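Hypothetical protein Atu0120 (PDB 2I6H) is of unknown function, a largely helical bacterial protein of the DUF924 family that crystallised with bound calcium ions. Local coordinates at residues A69-D74 / A111-D116. Residues are numbered along the deposited sequence; the frame is centred on the assembly and turned at random. Where two conformers were deposited one is given.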
loop_
_atom_site.group_PDB
_atom_site.type_symbol
_atom_site.label_atom_id
_atom_site.label_comp_id
_atom_site.label_asym_id
_atom_site.label_seq_id
_atom_site.Cartn_x
_atom_site.Cartn_y
_atom_site.Cartn_z
ATOM N N ALA A 69 17.429 -13.049 18.278
ATOM C CA ALA A 69 18.739 -12.765 17.659
ATOM C C ALA A 69 19.842 -13.655 18.250
ATOM O O ALA A 69 20.824 -13.918 17.579
ATOM C CB ALA A 69 19.100 -11.270 17.834
ATOM N N ARG A 70 19.673 -14.107 19.501
ATOM C CA ARG A 70 20.666 -14.987 20.148
ATOM C C ARG A 70 20.412 -16.456 19.792
ATOM O O ARG A 70 21.084 -17.365 20.305
ATOM C CB ARG A 70 20.626 -14.846 21.670
ATOM C CG ARG A 70 21.347 -13.627 22.194
ATOM C CD ARG A 70 21.569 -13.737 23.719
ATOM N NE ARG A 70 20.311 -14.032 24.425
ATOM C CZ ARG A 70 19.452 -13.111 24.891
ATOM N NH1 ARG A 70 19.689 -11.798 24.756
ATOM N NH2 ARG A 70 18.337 -13.510 25.519
ATOM N N ARG A 71 19.420 -16.688 18.937
ATOM C CA ARG A 71 19.060 -18.069 18.480
ATOM C C ARG A 71 18.494 -18.913 19.633
ATOM O O ARG A 71 18.728 -20.139 19.716
ATOM C CB ARG A 71 20.257 -18.782 17.769
ATOM C CG ARG A 71 20.843 -17.954 16.597
ATOM C CD ARG A 71 19.764 -17.693 15.522
ATOM N NE ARG A 71 19.324 -18.949 14.921
ATOM C CZ ARG A 71 19.943 -19.540 13.885
ATOM N NH1 ARG A 71 21.004 -18.971 13.317
ATOM N NH2 ARG A 71 19.508 -20.716 13.416
ATOM N N GLU A 72 17.746 -18.264 20.519
ATOM C CA GLU A 72 17.090 -18.970 21.637
ATOM C C GLU A 72 15.677 -19.399 21.285
ATOM O O GLU A 72 15.084 -20.245 21.997
ATOM C CB GLU A 72 17.074 -18.102 22.883
ATOM C CG GLU A 72 18.501 -17.933 23.442
ATOM C CD GLU A 72 18.642 -16.887 24.503
ATOM O OE1 GLU A 72 17.652 -16.203 24.868
ATOM O OE2 GLU A 72 19.789 -16.756 24.990
ATOM N N LEU A 73 15.139 -18.835 20.196
ATOM C CA LEU A 73 13.740 -19.070 19.840
ATOM C C LEU A 73 13.546 -19.804 18.512
ATOM O O LEU A 73 12.462 -19.693 17.905
ATOM C CB LEU A 73 12.985 -17.714 19.801
ATOM C CG LEU A 73 13.106 -16.898 21.103
ATOM C CD1 LEU A 73 12.319 -15.628 20.939
ATOM C CD2 LEU A 73 12.585 -17.759 22.314
ATOM N N ASP A 74 14.569 -20.561 18.065
ATOM C CA ASP A 74 14.480 -21.268 16.788
ATOM C C ASP A 74 13.322 -22.252 16.785
ATOM O O ASP A 74 12.801 -22.579 15.731
ATOM C CB ASP A 74 15.765 -22.062 16.439
ATOM C CG ASP A 74 16.985 -21.157 16.124
ATOM O OD1 ASP A 74 17.009 -19.959 16.469
ATOM O OD2 ASP A 74 17.960 -21.694 15.532
ATOM N N ALA A 111 16.330 -13.008 9.660
ATOM C CA ALA A 111 14.893 -12.950 9.293
ATOM C C ALA A 111 14.635 -13.680 7.974
ATOM O O ALA A 111 13.671 -14.457 7.879
ATOM C CB ALA A 111 14.419 -11.529 9.220
ATOM N N ARG A 112 15.512 -13.463 6.994
ATOM C CA ARG A 112 15.375 -14.065 5.671
ATOM C C ARG A 112 15.520 -15.573 5.749
ATOM O O ARG A 112 14.780 -16.327 5.102
ATOM C CB ARG A 112 16.479 -13.559 4.774
ATOM C CG ARG A 112 16.224 -12.221 4.222
ATOM C CD ARG A 112 16.909 -12.133 2.875
ATOM N NE ARG A 112 18.357 -12.283 2.977
ATOM C CZ ARG A 112 19.155 -11.419 3.596
ATOM N NH1 ARG A 112 18.645 -10.364 4.195
ATOM N NH2 ARG A 112 20.467 -11.622 3.632
ATOM N N PHE A 113 16.500 -16.017 6.542
ATOM C CA PHE A 113 16.779 -17.437 6.727
ATOM C C PHE A 113 15.520 -18.091 7.346
ATOM O O PHE A 113 15.024 -19.156 6.880
ATOM C CB PHE A 113 17.984 -17.587 7.674
ATOM C CG PHE A 113 18.229 -18.991 8.107
ATOM C CD1 PHE A 113 18.739 -19.930 7.204
ATOM C CD2 PHE A 113 17.886 -19.404 9.377
ATOM C CE1 PHE A 113 18.952 -21.279 7.614
ATOM C CE2 PHE A 113 18.092 -20.731 9.799
ATOM C CZ PHE A 113 18.616 -21.675 8.903
ATOM N N PHE A 114 14.975 -17.442 8.377
ATOM C CA PHE A 114 13.752 -17.942 8.982
ATOM C C PHE A 114 12.528 -17.846 8.075
ATOM O O PHE A 114 11.693 -18.756 8.094
ATOM C CB PHE A 114 13.454 -17.214 10.273
ATOM C CG PHE A 114 14.309 -17.654 11.465
ATOM C CD1 PHE A 114 14.983 -18.875 11.524
ATOM C CD2 PHE A 114 14.396 -16.795 12.558
ATOM C CE1 PHE A 114 15.775 -19.220 12.711
ATOM C CE2 PHE A 114 15.140 -17.136 13.716
ATOM C CZ PHE A 114 15.800 -18.367 13.790
ATOM N N ALA A 115 12.408 -16.765 7.294
ATOM C CA ALA A 115 11.265 -16.627 6.346
ATOM C C ALA A 115 11.260 -17.807 5.355
ATOM O O ALA A 115 10.230 -18.458 5.131
ATOM C CB ALA A 115 11.312 -15.296 5.576
ATOM N N ASP A 116 12.430 -18.085 4.800
ATOM C CA ASP A 116 12.593 -19.241 3.897
ATOM C C ASP A 116 12.102 -20.558 4.550
ATOM O O ASP A 116 11.314 -21.344 3.950
ATOM C CB ASP A 116 14.070 -19.376 3.506
ATOM C CG ASP A 116 14.316 -20.610 2.596
ATOM O OD1 ASP A 116 13.837 -20.628 1.431
ATOM O OD2 ASP A 116 14.938 -21.577 3.102
#
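Phe114 reaches from helix 108-120 to the Arg71–Asp74 ion pair and meets it with the far end of its ring. Asp74 OD1 lies 3.3 Å from Phe114 CZ, at the ring edge and near its plane, where the slightly positive C-H rim suits a carboxylate oxygen. Arg71 comes to the same end of the ring, its NE 3.7 Å from Phe114 CZ, with guanidinium and ring planes 88° apart, so the two groups do not stack. Phe113, itself exposed, touches the guanidinium through CE2, 3.9 Å from Arg71 NH2.

Arg71 grips Asp74 side-on: Arg71 NE gives a nearly straight bond of 3.0 Å to the syn lone pair of Asp74 OD1, while Arg71 NH2 binds Asp74 OD2 at 2.8 Å, tilted out of the carboxylate plane. Bends at chi2 and chi3 bring the guanidinium round to the Asp74 carboxylate. The loop that carries both residues follows helix 51-69, which ends in a Schellman motif with Arg71 at the positive-phi position (phi 67°). Away from helix 108-120, Arg70 grips Glu72 side-on as well, with a 2.8 Å bond from Arg70 NE to Glu72 OE2. Leu73 is buried against Ala67 and Ala68 of helix 51-69, and Phe114 is seated among Leu77, Met87 and Leu90, apolar neighbours that suit a buried phenyl ring.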